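Local coordinates for fimbrin (Schizosaccharomyces pombe, PDB 1RT8), which binds and crosslinks actin filaments through two actin-binding regions, each a pair of calponin-homology domains, and takes part in cell polarity and cytokinesis, at residues L232-Y237 with F259-G264; N459-G464 with A474-S479; E350-A355 with A372-G377; M389-I394 with S411-W416. One frame throughout, in Å; residues are numbered along the deposited sequence.

Interaction 1 of 4, residues L232-Y237 with F259-G264; sequences LDCRKY and FNTHPG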
loop_
_atom_site.group_PDB
_atom_site.type_symbol
_atom_site.label_atom_id
_atom_site.label_comp_id
_atom_site.label_asym_id
_atom_site.label_seq_id
_atom_site.Cartn_x
_atom_site.Cartn_y
_atom_site.Cartn_z
ATOM N N LEU A 232 -0.704 1.325 -30.577
ATOM C CA LEU A 232 -1.205 0.327 -29.636
ATOM C C LEU A 232 -2.029 1.026 -28.555
ATOM O O LEU A 232 -2.484 0.396 -27.600
ATOM C CB LEU A 232 -0.034 -0.415 -28.984
ATOM C CG LEU A 232 1.123 -0.837 -29.898
ATOM C CD1 LEU A 232 2.229 -1.461 -29.062
ATOM C CD2 LEU A 232 0.627 -1.818 -30.954
ATOM N N ASP A 233 -2.217 2.332 -28.731
ATOM C CA ASP A 233 -2.950 3.159 -27.782
ATOM C C ASP A 233 -2.208 3.173 -26.442
ATOM O O ASP A 233 -2.828 3.203 -25.372
ATOM C CB ASP A 233 -4.375 2.630 -27.596
ATOM C CG ASP A 233 -5.224 3.537 -26.721
ATOM O OD1 ASP A 233 -5.217 4.765 -26.953
ATOM O OD2 ASP A 233 -5.903 3.023 -25.807
ATOM N N CYS A 234 -0.877 3.153 -26.505
ATOM C CA CYS A 234 -0.057 3.164 -25.296
ATOM C C CYS A 234 0.836 4.393 -25.159
ATOM O O CYS A 234 1.865 4.341 -24.477
ATOM C CB CYS A 234 0.816 1.913 -25.225
ATOM S SG CYS A 234 -0.071 0.391 -24.873
ATOM N N ARG A 235 0.469 5.492 -25.810
ATOM C CA ARG A 235 1.265 6.705 -25.678
ATOM C C ARG A 235 0.752 7.451 -24.455
ATOM O O ARG A 235 0.123 8.505 -24.564
ATOM C CB ARG A 235 1.159 7.598 -26.915
ATOM C CG ARG A 235 1.941 8.897 -26.754
ATOM C CD ARG A 235 2.177 9.622 -28.065
ATOM N NE ARG A 235 3.033 10.789 -27.863
ATOM C CZ ARG A 235 3.739 11.376 -28.824
ATOM N NH1 ARG A 235 3.693 10.906 -30.066
ATOM N NH2 ARG A 235 4.494 12.431 -28.544
ATOM N N LYS A 236 1.035 6.886 -23.287
ATOM C CA LYS A 236 0.593 7.459 -22.021
ATOM C C LYS A 236 1.761 7.785 -21.089
ATOM O O LYS A 236 2.747 7.041 -21.030
ATOM C CB LYS A 236 -0.345 6.475 -21.315
ATOM C CG LYS A 236 -1.555 6.024 -22.130
ATOM C CD LYS A 236 -2.540 7.162 -22.324
ATOM C CE LYS A 236 -3.863 6.665 -22.889
ATOM N NZ LYS A 236 -4.874 7.761 -22.924
ATOM N N TYR A 237 1.632 8.899 -20.370
ATOM C CA TYR A 237 2.625 9.369 -19.397
ATOM C C TYR A 237 3.952 9.916 -19.917
ATOM O O TYR A 237 4.412 10.972 -19.472
ATOM C CB TYR A 237 2.964 8.267 -18.388
ATOM C CG TYR A 237 1.798 7.713 -17.614
ATOM C CD1 TYR A 237 1.096 6.603 -18.076
ATOM C CD2 TYR A 237 1.405 8.285 -16.404
ATOM C CE1 TYR A 237 0.025 6.070 -17.347
ATOM C CE2 TYR A 237 0.339 7.764 -15.669
ATOM C CZ TYR A 237 -0.346 6.659 -16.145
ATOM O OH TYR A 237 -1.404 6.140 -15.426
ATOM N N PHE A 259 2.347 -2.917 -20.556
ATOM C CA PHE A 259 2.265 -4.275 -20.042
ATOM C C PHE A 259 0.821 -4.694 -19.799
ATOM O O PHE A 259 0.468 -5.852 -20.010
ATOM C CB PHE A 259 3.040 -4.384 -18.733
ATOM C CG PHE A 259 2.823 -5.678 -18.007
ATOM C CD1 PHE A 259 3.517 -6.825 -18.374
ATOM C CD2 PHE A 259 1.925 -5.750 -16.951
ATOM C CE1 PHE A 259 3.323 -8.026 -17.695
ATOM C CE2 PHE A 259 1.726 -6.949 -16.265
ATOM C CZ PHE A 259 2.426 -8.086 -16.637
ATOM N N ASN A 260 -0.013 -3.758 -19.355
ATOM C CA ASN A 260 -1.410 -4.080 -19.073
ATOM C C ASN A 260 -2.229 -4.337 -20.327
ATOM O O ASN A 260 -3.161 -5.141 -20.309
ATOM C CB ASN A 260 -2.091 -2.963 -18.272
ATOM C CG ASN A 260 -1.500 -2.794 -16.895
ATOM O OD1 ASN A 260 -0.957 -3.740 -16.325
ATOM N ND2 ASN A 260 -1.615 -1.591 -16.339
ATOM N N THR A 261 -1.883 -3.663 -21.415
ATOM C CA THR A 261 -2.640 -3.827 -22.642
ATOM C C THR A 261 -2.007 -4.769 -23.662
ATOM O O THR A 261 -2.703 -5.302 -24.527
ATOM C CB THR A 261 -2.891 -2.461 -23.302
ATOM O OG1 THR A 261 -1.653 -1.752 -23.413
ATOM C CG2 THR A 261 -3.857 -1.635 -22.469
ATOM N N HIS A 262 -0.702 -4.995 -23.552
ATOM C CA HIS A 262 -0.009 -5.858 -24.503
ATOM C C HIS A 262 1.041 -6.783 -23.886
ATOM O O HIS A 262 2.210 -6.751 -24.274
ATOM C CB HIS A 262 0.636 -4.988 -25.586
ATOM C CG HIS A 262 -0.358 -4.244 -26.422
ATOM N ND1 HIS A 262 -1.110 -4.854 -27.405
ATOM C CD2 HIS A 262 -0.755 -2.949 -26.396
ATOM C CE1 HIS A 262 -1.927 -3.967 -27.946
ATOM N NE2 HIS A 262 -1.733 -2.804 -27.352
ATOM N N PRO A 263 0.634 -7.638 -22.932
ATOM C CA PRO A 263 1.562 -8.565 -22.277
ATOM C C PRO A 263 2.456 -9.298 -23.277
ATOM O O PRO A 263 3.639 -9.522 -23.018
ATOM C CB PRO A 263 0.627 -9.521 -21.537
ATOM C CG PRO A 263 -0.528 -8.655 -21.200
ATOM C CD PRO A 263 -0.746 -7.872 -22.473
ATOM N N GLY A 264 1.876 -9.675 -24.412
ATOM C CA GLY A 264 2.630 -10.378 -25.435
ATOM C C GLY A 264 3.128 -11.749 -25.009
ATOM O O GLY A 264 4.195 -12.192 -25.434
#
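The imidazole of His262 lies against Leu232, which meets it in two ways. Leu232 CB sits 3.4 Å from His262 NE2, and Leu232 CD1 stands 4.2 Å above the ring plane, displaced toward the rim. The backbone of the same leucine takes the polar edge. His262 NE2 donates to Leu232 O at 3.3 Å with an N-H...O angle of 154°. The oxygen is only 7° out of the ring plane, and the donor lies in the carbonyl plane, on a lone pair. Cys234 SG approaches the same ring edge, 3.7 Å from His262 CD2. The sulfur also meets Thr261 OG1 at 3.0 Å, a hydroxyl whose hydrogen bond goes back to His257 O in its own helix. With an alanine at His262, Leu232 O would probably lose this donor and a gap would open beside the leucine and the cysteine. Asp233, with positive phi, closes a Schellman motif at the end of the preceding helix. Helix 248-261 ends within the second segment, with His262 the first residue to leave it. The contact thus pins the loop after one helix to the C-terminal end of another within the all-helical fold of the second calponin-homology domain.

Interaction 2 of 4, residues N459-G464 with A474-S479; sequences NLVTDG and ARLAIS
Leu476 meets Leu460 and Val461 from the side of helix 467-483 that faces the loop 459-464. Before it in the helix, Ala474 and Arg475 turn to other neighbours and pack on Pro492 of the next short helix. Leu476 then reaches across with one methyl, CD2. Its CG stands anti to the backbone N (chi1 174°); chi2 of 65° belongs to CD1 and leaves CD2 as the extended branch, toward the loop. There CD2 lies 3.7 Å from Leu460 O, a van der Waals contact of methyl with carbonyl oxygen. The same methyl is 4.3 Å from Leu460 CB and 4.3 Å from Val461 CG2, so it touches two successive residues of the loop. This is plain packing in the fourth calponin-homology domain, where the loop that follows helix 442-451 folds back along the long helix it leads into. Thr462 OG1 accepts from Gly464 N at 2.8 Å, an ST turn just before helix 467-483. One residue on from Leu476, Ala477 packs on Val444, Leu445 and Leu448 of helix 442-451. Ile478 returns to Pro492. Ser479 ends the segment, its OG bonded to Asp67 N in the first calponin-homology domain, whose Val70 touches both Ser479 and Leu476.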
loop_
_atom_site.group_PDB
_atom_site.type_symbol
_atom_site.label_atom_id
_atom_site.label_comp_id
_atom_site.label_asym_id
_atom_site.label_seq_id
_atom_site.Cartn_x
_atom_site.Cartn_y
_atom_site.Cartn_z
ATOM N N ASN A 459 -28.558 4.873 8.990
ATOM C CA ASN A 459 -29.307 4.745 7.749
ATOM C C ASN A 459 -28.357 4.162 6.704
ATOM O O ASN A 459 -28.790 3.606 5.694
ATOM C CB ASN A 459 -29.835 6.107 7.290
ATOM C CG ASN A 459 -31.041 6.552 8.087
ATOM O OD1 ASN A 459 -31.952 5.765 8.324
ATOM N ND2 ASN A 459 -31.056 7.813 8.502
ATOM N N LEU A 460 -27.055 4.287 6.964
ATOM C CA LEU A 460 -26.031 3.766 6.067
ATOM C C LEU A 460 -25.518 2.414 6.554
ATOM O O LEU A 460 -24.582 1.862 5.977
ATOM C CB LEU A 460 -24.854 4.737 5.982
ATOM C CG LEU A 460 -25.153 6.179 5.570
ATOM C CD1 LEU A 460 -23.871 6.996 5.603
ATOM C CD2 LEU A 460 -25.758 6.195 4.179
ATOM N N VAL A 461 -26.121 1.890 7.619
ATOM C CA VAL A 461 -25.708 0.608 8.182
ATOM C C VAL A 461 -26.703 -0.495 7.843
ATOM O O VAL A 461 -27.892 -0.390 8.144
ATOM C CB VAL A 461 -25.560 0.701 9.725
ATOM C CG1 VAL A 461 -25.298 -0.683 10.324
ATOM C CG2 VAL A 461 -24.422 1.648 10.078
ATOM N N THR A 462 -26.213 -1.553 7.210
ATOM C CA THR A 462 -27.078 -2.663 6.844
ATOM C C THR A 462 -27.151 -3.595 8.042
ATOM O O THR A 462 -26.596 -3.297 9.104
ATOM C CB THR A 462 -26.522 -3.451 5.648
ATOM O OG1 THR A 462 -25.473 -4.319 6.095
ATOM C CG2 THR A 462 -25.969 -2.498 4.594
ATOM N N ASP A 463 -27.833 -4.718 7.877
ATOM C CA ASP A 463 -27.946 -5.679 8.959
ATOM C C ASP A 463 -26.903 -6.760 8.724
ATOM O O ASP A 463 -26.814 -7.720 9.478
ATOM C CB ASP A 463 -29.354 -6.281 8.988
ATOM C CG ASP A 463 -29.626 -7.194 7.807
ATOM O OD1 ASP A 463 -29.154 -6.896 6.690
ATOM O OD2 ASP A 463 -30.324 -8.210 7.999
ATOM N N GLY A 464 -26.114 -6.587 7.665
ATOM C CA GLY A 464 -25.071 -7.546 7.339
ATOM C C GLY A 464 -25.540 -8.984 7.262
ATOM O O GLY A 464 -24.760 -9.909 7.515
ATOM N N ALA A 474 -18.334 -3.351 7.196
ATOM C CA ALA A 474 -16.931 -3.378 7.596
ATOM C C ALA A 474 -16.106 -2.310 6.882
ATOM O O ALA A 474 -15.256 -1.660 7.498
ATOM C CB ALA A 474 -16.339 -4.766 7.339
ATOM N N ARG A 475 -16.370 -2.121 5.592
ATOM C CA ARG A 475 -15.662 -1.128 4.788
ATOM C C ARG A 475 -15.982 0.279 5.283
ATOM O O ARG A 475 -15.125 1.170 5.286
ATOM C CB ARG A 475 -16.066 -1.269 3.316
ATOM C CG ARG A 475 -15.330 -0.336 2.365
ATOM C CD ARG A 475 -15.665 -0.674 0.920
ATOM N NE ARG A 475 -15.191 -2.006 0.559
ATOM C CZ ARG A 475 -15.879 -2.877 -0.176
ATOM N NH1 ARG A 475 -17.083 -2.564 -0.633
ATOM N NH2 ARG A 475 -15.358 -4.063 -0.461
ATOM N N LEU A 476 -17.230 0.473 5.691
ATOM C CA LEU A 476 -17.674 1.759 6.210
ATOM C C LEU A 476 -16.990 1.994 7.555
ATOM O O LEU A 476 -16.519 3.088 7.832
ATOM C CB LEU A 476 -19.196 1.765 6.400
ATOM C CG LEU A 476 -19.781 3.010 7.078
ATOM C CD1 LEU A 476 -19.554 4.228 6.193
ATOM C CD2 LEU A 476 -21.275 2.804 7.342
ATOM N N ALA A 477 -16.940 0.954 8.384
ATOM C CA ALA A 477 -16.312 1.055 9.699
ATOM C C ALA A 477 -14.835 1.427 9.571
ATOM O O ALA A 477 -14.346 2.310 10.284
ATOM C CB ALA A 477 -16.460 -0.274 10.461
ATOM N N ILE A 478 -14.124 0.757 8.664
ATOM C CA ILE A 478 -12.702 1.046 8.466
ATOM C C ILE A 478 -12.459 2.484 8.015
ATOM O O ILE A 478 -11.549 3.142 8.512
ATOM C CB ILE A 478 -12.065 0.073 7.450
ATOM C CG1 ILE A 478 -11.974 -1.325 8.073
ATOM C CG2 ILE A 478 -10.692 0.584 7.022
ATOM C CD1 ILE A 478 -11.500 -2.406 7.124
ATOM N N SER A 479 -13.268 2.975 7.079
ATOM C CA SER A 479 -13.117 4.344 6.600
ATOM C C SER A 479 -13.462 5.357 7.702
ATOM O O SER A 479 -12.873 6.441 7.775
ATOM C CB SER A 479 -14.010 4.584 5.372
ATOM O OG SER A 479 -13.584 3.811 4.253
#

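Interaction 3 of 4, residues E350-A355 with A372-G377; sequences ENCNYA and ADITDG. With SO4 (sulfate ion), chain D.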
loop_
_atom_site.group_PDB
_atom_site.type_symbol
_atom_site.label_atom_id
_atom_site.label_comp_id
_atom_site.label_asym_id
_atom_site.label_seq_id
_atom_site.Cartn_x
_atom_site.Cartn_y
_atom_site.Cartn_z
ATOM N N GLU A 350 21.535 -17.676 14.787
ATOM C CA GLU A 350 22.021 -16.844 15.878
ATOM C C GLU A 350 21.177 -15.569 15.899
ATOM O O GLU A 350 20.703 -15.145 16.953
ATOM C CB GLU A 350 23.504 -16.509 15.682
ATOM C CG GLU A 350 24.402 -17.736 15.825
ATOM C CD GLU A 350 25.871 -17.444 15.592
ATOM O OE1 GLU A 350 26.188 -16.364 15.044
ATOM O OE2 GLU A 350 26.707 -18.313 15.944
ATOM N N ASN A 351 20.978 -14.973 14.726
ATOM C CA ASN A 351 20.178 -13.760 14.620
ATOM C C ASN A 351 18.763 -14.001 15.126
ATOM O O ASN A 351 18.209 -13.179 15.843
ATOM C CB ASN A 351 20.120 -13.267 13.168
ATOM C CG ASN A 351 21.374 -12.518 12.753
ATOM O OD1 ASN A 351 22.275 -12.288 13.567
ATOM N ND2 ASN A 351 21.431 -12.117 11.483
ATOM N N CYS A 352 18.177 -15.137 14.756
ATOM C CA CYS A 352 16.822 -15.431 15.190
ATOM C C CYS A 352 16.740 -15.803 16.671
ATOM O O CYS A 352 15.756 -15.479 17.336
ATOM C CB CYS A 352 16.212 -16.527 14.310
ATOM S SG CYS A 352 15.872 -15.964 12.613
ATOM N N ASN A 353 17.763 -16.478 17.195
ATOM C CA ASN A 353 17.766 -16.832 18.621
ATOM C C ASN A 353 17.778 -15.539 19.438
ATOM O O ASN A 353 17.134 -15.437 20.479
ATOM C CB ASN A 353 18.999 -17.665 18.990
ATOM C CG ASN A 353 18.917 -19.099 18.487
ATOM O OD1 ASN A 353 17.839 -19.603 18.180
ATOM N ND2 ASN A 353 20.058 -19.765 18.426
ATOM N N TYR A 354 18.517 -14.555 18.944
ATOM C CA TYR A 354 18.627 -13.258 19.599
ATOM C C TYR A 354 17.276 -12.538 19.537
ATOM O O TYR A 354 16.812 -11.976 20.528
ATOM C CB TYR A 354 19.730 -12.445 18.907
ATOM C CG TYR A 354 20.064 -11.106 19.539
ATOM C CD1 TYR A 354 19.928 -10.893 20.914
ATOM C CD2 TYR A 354 20.547 -10.059 18.760
ATOM C CE1 TYR A 354 20.265 -9.654 21.495
ATOM C CE2 TYR A 354 20.884 -8.832 19.323
ATOM C CZ TYR A 354 20.739 -8.634 20.690
ATOM O OH TYR A 354 21.054 -7.402 21.232
ATOM N N ALA A 355 16.634 -12.579 18.373
ATOM C CA ALA A 355 15.341 -11.937 18.203
ATOM C C ALA A 355 14.312 -12.518 19.175
ATOM O O ALA A 355 13.518 -11.784 19.760
ATOM C CB ALA A 355 14.861 -12.107 16.768
ATOM N N ALA A 372 15.619 -21.208 15.426
ATOM C CA ALA A 372 15.626 -22.043 14.239
ATOM C C ALA A 372 14.260 -22.137 13.570
ATOM O O ALA A 372 14.186 -22.237 12.353
ATOM C CB ALA A 372 16.149 -23.443 14.577
ATOM N N ASP A 373 13.183 -22.120 14.352
ATOM C CA ASP A 373 11.842 -22.192 13.769
ATOM C C ASP A 373 11.594 -21.026 12.820
ATOM O O ASP A 373 10.945 -21.174 11.784
ATOM C CB ASP A 373 10.760 -22.168 14.850
ATOM C CG ASP A 373 10.767 -23.409 15.700
ATOM O OD1 ASP A 373 10.685 -24.512 15.127
ATOM O OD2 ASP A 373 10.855 -23.279 16.938
ATOM N N ILE A 374 12.108 -19.861 13.181
ATOM C CA ILE A 374 11.927 -18.692 12.349
ATOM C C ILE A 374 12.832 -18.825 11.141
ATOM O O ILE A 374 12.429 -18.523 10.011
ATOM C CB ILE A 374 12.276 -17.394 13.105
ATOM C CG1 ILE A 374 11.526 -17.339 14.446
ATOM C CG2 ILE A 374 11.913 -16.192 12.243
ATOM C CD1 ILE A 374 10.006 -17.506 14.343
ATOM N N THR A 375 14.050 -19.304 11.373
ATOM C CA THR A 375 15.015 -19.469 10.290
ATOM C C THR A 375 14.505 -20.472 9.257
ATOM O O THR A 375 14.756 -20.322 8.065
ATOM C CB THR A 375 16.393 -20.000 10.787
ATOM O OG1 THR A 375 16.927 -19.137 11.806
ATOM C CG2 THR A 375 17.373 -20.066 9.613
ATOM N N ASP A 376 13.807 -21.501 9.719
ATOM C CA ASP A 376 13.307 -22.505 8.801
ATOM C C ASP A 376 11.964 -22.143 8.176
ATOM O O ASP A 376 11.390 -22.931 7.431
ATOM C CB ASP A 376 13.249 -23.858 9.508
ATOM C CG ASP A 376 14.636 -24.355 9.910
ATOM O OD1 ASP A 376 15.639 -23.912 9.302
ATOM O OD2 ASP A 376 14.729 -25.189 10.823
ATOM N N GLY A 377 11.481 -20.940 8.473
ATOM C CA GLY A 377 10.217 -20.482 7.917
ATOM C C GLY A 377 8.929 -21.082 8.469
ATOM O O GLY A 377 7.937 -21.183 7.740
HETATM S S SO4 D . 17.829 -22.922 18.775
HETATM O O1 SO4 D . 16.981 -22.195 17.593
HETATM O O2 SO4 D . 17.376 -24.299 18.772
HETATM O O3 SO4 D . 19.113 -22.811 18.545
HETATM O O4 SO4 D . 17.341 -22.266 19.966
#
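Helix 345-361 and the short helix 371-375 come close at Cys352 and Ile374, whose CA atoms lie 6.5 Å apart. Cys352 fills this approach. Its SG is anti to the carbonyl carbon (chi1 -70°), which turns the sulfur toward the second segment. There it lies 3.9 Å from Ile374 CB, with the CG2 branch of the isoleucine at about the same distance. Thr375 OG1 lies 3.4 Å from the same sulfur, Cys352 SG. That hydroxyl also makes a weak hydrogen bond back to Gly371 O in its own helix. The outer end of Ile374 leads away from the cysteine and packs on Leu316 of helix 314-323 and on Thr382 and Leu385 of helix 379-397. The small sulfur side chain therefore sits where the short helix meets the long one in the helical fold of the third calponin-homology domain. Gly377, with positive phi, ends the short helix in a Schellman motif. Toward the N-terminal end of helix 371-375, both segments hold a sulfate, probably from the crystallisation liquor. Ala372 N donates to sulfate O1 at 2.7 Å with an angle of 163°. Asn353 ND2 donates to sulfate O3 at 3.2 Å, a more bent bond of 142°. Asn353 OD1 lies 2.8 Å from sulfate O1. The anion thus bridges a side-chain amide of one helix and a backbone amide of the other. A leucine in place of Asn353 has no amide, and sulfate O3 would probably be left without this donor. Ala372 CB also brushes sulfate O1, 3.4 Å away.

Interaction 4 of 4, residues M389-I394 with S411-W416; sequences MMRMNI and SDMVAW
This is a helix-to-helix contact between two neighbouring calponin-homology domains. Met413 of helix 410-421, in the fourth domain, reaches over to Arg391 and Ile394 of helix 379-397, in the third. The backbones stay well apart, with the CA atoms of Ile394 and Met413 10.6 Å from each other, so the contact is made by long side chains. Met413 supplies the second helix's share. Its chain runs straight through chi2 (179°) and bends at chi3 (78°), which sets the sulfur and the terminal methyl against different partners. Met413 SD lies over one face of the Arg391 guanidinium, displaced toward its rim, and is 3.9 Å from Arg391 NH2. The two side chains slide past each other in opposite directions. Met413 CE meets Ile394 CG2 at 4.1 Å, and here the side chains cross at about a right angle. Leu504 of helix 500-511 touches both Ile394 and Met413, and Phe433 also packs on Met413. The guanidinium has polar partners near the start of helix 410-421: Arg391 NH2 forms a salt bridge with Asp410 and a hydrogen bond to Leu408 O. These bonds probably hold the group in position, so that a flat face is presented to the sulfur. No hydrogen bond joins the two segments themselves. Contact between them rests on a polarisable thioether against the face of a cation and on a methyl against an isoleucine branch, while the arginine's charge is likely to be balanced by the aspartate next to the segment.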
loop_
_atom_site.group_PDB
_atom_site.type_symbol
_atom_site.label_atom_id
_atom_site.label_comp_id
_atom_site.label_asym_id
_atom_site.label_seq_id
_atom_site.Cartn_x
_atom_site.Cartn_y
_atom_site.Cartn_z
ATOM N N MET A 389 4.759 -9.476 18.976
ATOM C CA MET A 389 5.366 -8.156 18.844
ATOM C C MET A 389 4.271 -7.106 18.634
ATOM O O MET A 389 4.272 -6.054 19.276
ATOM C CB MET A 389 6.349 -8.126 17.668
ATOM C CG MET A 389 7.210 -6.879 17.622
ATOM S SD MET A 389 8.243 -6.768 16.141
ATOM C CE MET A 389 9.786 -7.457 16.726
ATOM N N MET A 390 3.336 -7.390 17.732
ATOM C CA MET A 390 2.244 -6.458 17.478
ATOM C C MET A 390 1.376 -6.306 18.724
ATOM O O MET A 390 0.996 -5.198 19.091
ATOM C CB MET A 390 1.363 -6.945 16.319
ATOM C CG MET A 390 0.046 -6.173 16.176
ATOM S SD MET A 390 -0.952 -6.643 14.717
ATOM C CE MET A 390 -0.100 -5.776 13.427
ATOM N N ARG A 391 1.065 -7.423 19.369
ATOM C CA ARG A 391 0.219 -7.406 20.553
ATOM C C ARG A 391 0.809 -6.618 21.723
ATOM O O ARG A 391 0.097 -5.852 22.386
ATOM C CB ARG A 391 -0.085 -8.834 21.007
ATOM C CG ARG A 391 -1.011 -8.913 22.208
ATOM C CD ARG A 391 -2.384 -8.326 21.883
ATOM N NE ARG A 391 -3.279 -8.358 23.038
ATOM C CZ ARG A 391 -3.247 -7.494 24.054
ATOM N NH1 ARG A 391 -2.359 -6.512 24.074
ATOM N NH2 ARG A 391 -4.122 -7.608 25.049
ATOM N N MET A 392 2.098 -6.816 21.988
ATOM C CA MET A 392 2.743 -6.106 23.085
ATOM C C MET A 392 2.779 -4.619 22.784
ATOM O O MET A 392 2.613 -3.798 23.684
ATOM C CB MET A 392 4.165 -6.613 23.308
ATOM C CG MET A 392 4.833 -6.005 24.533
ATOM S SD MET A 392 3.847 -6.272 26.026
ATOM C CE MET A 392 4.198 -7.994 26.380
ATOM N N ASN A 393 2.983 -4.275 21.516
ATOM C CA ASN A 393 3.030 -2.878 21.105
ATOM C C ASN A 393 1.699 -2.198 21.431
ATOM O O ASN A 393 1.679 -1.051 21.878
ATOM C CB ASN A 393 3.310 -2.777 19.608
ATOM C CG ASN A 393 3.540 -1.347 19.149
ATOM O OD1 ASN A 393 3.075 -0.952 18.087
ATOM N ND2 ASN A 393 4.270 -0.575 19.941
ATOM N N ILE A 394 0.591 -2.905 21.202
ATOM C CA ILE A 394 -0.734 -2.362 21.501
ATOM C C ILE A 394 -0.852 -2.079 23.003
ATOM O O ILE A 394 -1.336 -1.025 23.407
ATOM C CB ILE A 394 -1.860 -3.342 21.087
ATOM C CG1 ILE A 394 -2.003 -3.371 19.565
ATOM C CG2 ILE A 394 -3.182 -2.927 21.721
ATOM C CD1 ILE A 394 -3.000 -4.407 19.079
ATOM N N SER A 411 -9.476 -9.606 27.418
ATOM C CA SER A 411 -10.787 -9.436 28.019
ATOM C C SER A 411 -11.033 -7.953 28.281
ATOM O O SER A 411 -12.142 -7.471 28.059
ATOM C CB SER A 411 -10.903 -10.232 29.323
ATOM O OG SER A 411 -10.037 -9.717 30.320
ATOM N N ASP A 412 -10.013 -7.230 28.747
ATOM C CA ASP A 412 -10.162 -5.792 29.000
ATOM C C ASP A 412 -10.551 -5.067 27.701
ATOM O O ASP A 412 -11.367 -4.151 27.717
ATOM C CB ASP A 412 -8.863 -5.160 29.525
ATOM C CG ASP A 412 -8.456 -5.675 30.899
ATOM O OD1 ASP A 412 -9.339 -5.943 31.736
ATOM O OD2 ASP A 412 -7.239 -5.794 31.144
ATOM N N MET A 413 -9.957 -5.472 26.579
ATOM C CA MET A 413 -10.277 -4.843 25.291
ATOM C C MET A 413 -11.714 -5.149 24.857
ATOM O O MET A 413 -12.429 -4.258 24.378
ATOM C CB MET A 413 -9.282 -5.296 24.214
ATOM C CG MET A 413 -7.865 -4.808 24.470
ATOM S SD MET A 413 -6.682 -5.371 23.228
ATOM C CE MET A 413 -7.028 -4.266 21.886
ATOM N N VAL A 414 -12.134 -6.401 25.022
ATOM C CA VAL A 414 -13.497 -6.809 24.674
ATOM C C VAL A 414 -14.495 -6.005 25.517
ATOM O O VAL A 414 -15.523 -5.558 25.015
ATOM C CB VAL A 414 -13.731 -8.325 24.939
ATOM C CG1 VAL A 414 -15.188 -8.691 24.653
ATOM C CG2 VAL A 414 -12.797 -9.169 24.062
ATOM N N ALA A 415 -14.177 -5.823 26.798
ATOM C CA ALA A 415 -15.027 -5.068 27.718
ATOM C C ALA A 415 -15.110 -3.593 27.302
ATOM O O ALA A 415 -16.176 -2.974 27.401
ATOM C CB ALA A 415 -14.487 -5.180 29.146
ATOM N N TRP A 416 -13.988 -3.039 26.845
ATOM C CA TRP A 416 -13.951 -1.649 26.395
ATOM C C TRP A 416 -14.810 -1.524 25.146
ATOM O O TRP A 416 -15.607 -0.597 25.015
ATOM C CB TRP A 416 -12.533 -1.216 26.035
ATOM C CG TRP A 416 -12.461 0.196 25.522
ATOM C CD1 TRP A 416 -12.357 1.335 26.269
ATOM C CD2 TRP A 416 -12.490 0.620 24.150
ATOM N NE1 TRP A 416 -12.311 2.436 25.453
ATOM C CE2 TRP A 416 -12.389 2.028 24.147
ATOM C CE3 TRP A 416 -12.587 -0.054 22.926
ATOM C CZ2 TRP A 416 -12.379 2.777 22.965
ATOM C CZ3 TRP A 416 -12.574 0.694 21.747
ATOM C CH2 TRP A 416 -12.469 2.094 21.778
#

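Overall arrangement
From the N terminus the contacts come in the order interaction 1, 3, 4 and 2, each closing before the next opens, so none nest or cross. Interaction 1 closes a stretch of 21 residues within the second calponin-homology domain, in the first actin-binding region. The other three lie in the second region. Interaction 3 closes a loop inside the third domain. Interaction 4 then joins that domain to the fourth, and interaction 2 closes a short loop within the fourth. Interactions 3 and 4 are neighbours, about 6 Å apart at their nearest atoms. Interactions 1 and 4 lie on opposite sides of the chain's centre, their own centres about 48 Å apart.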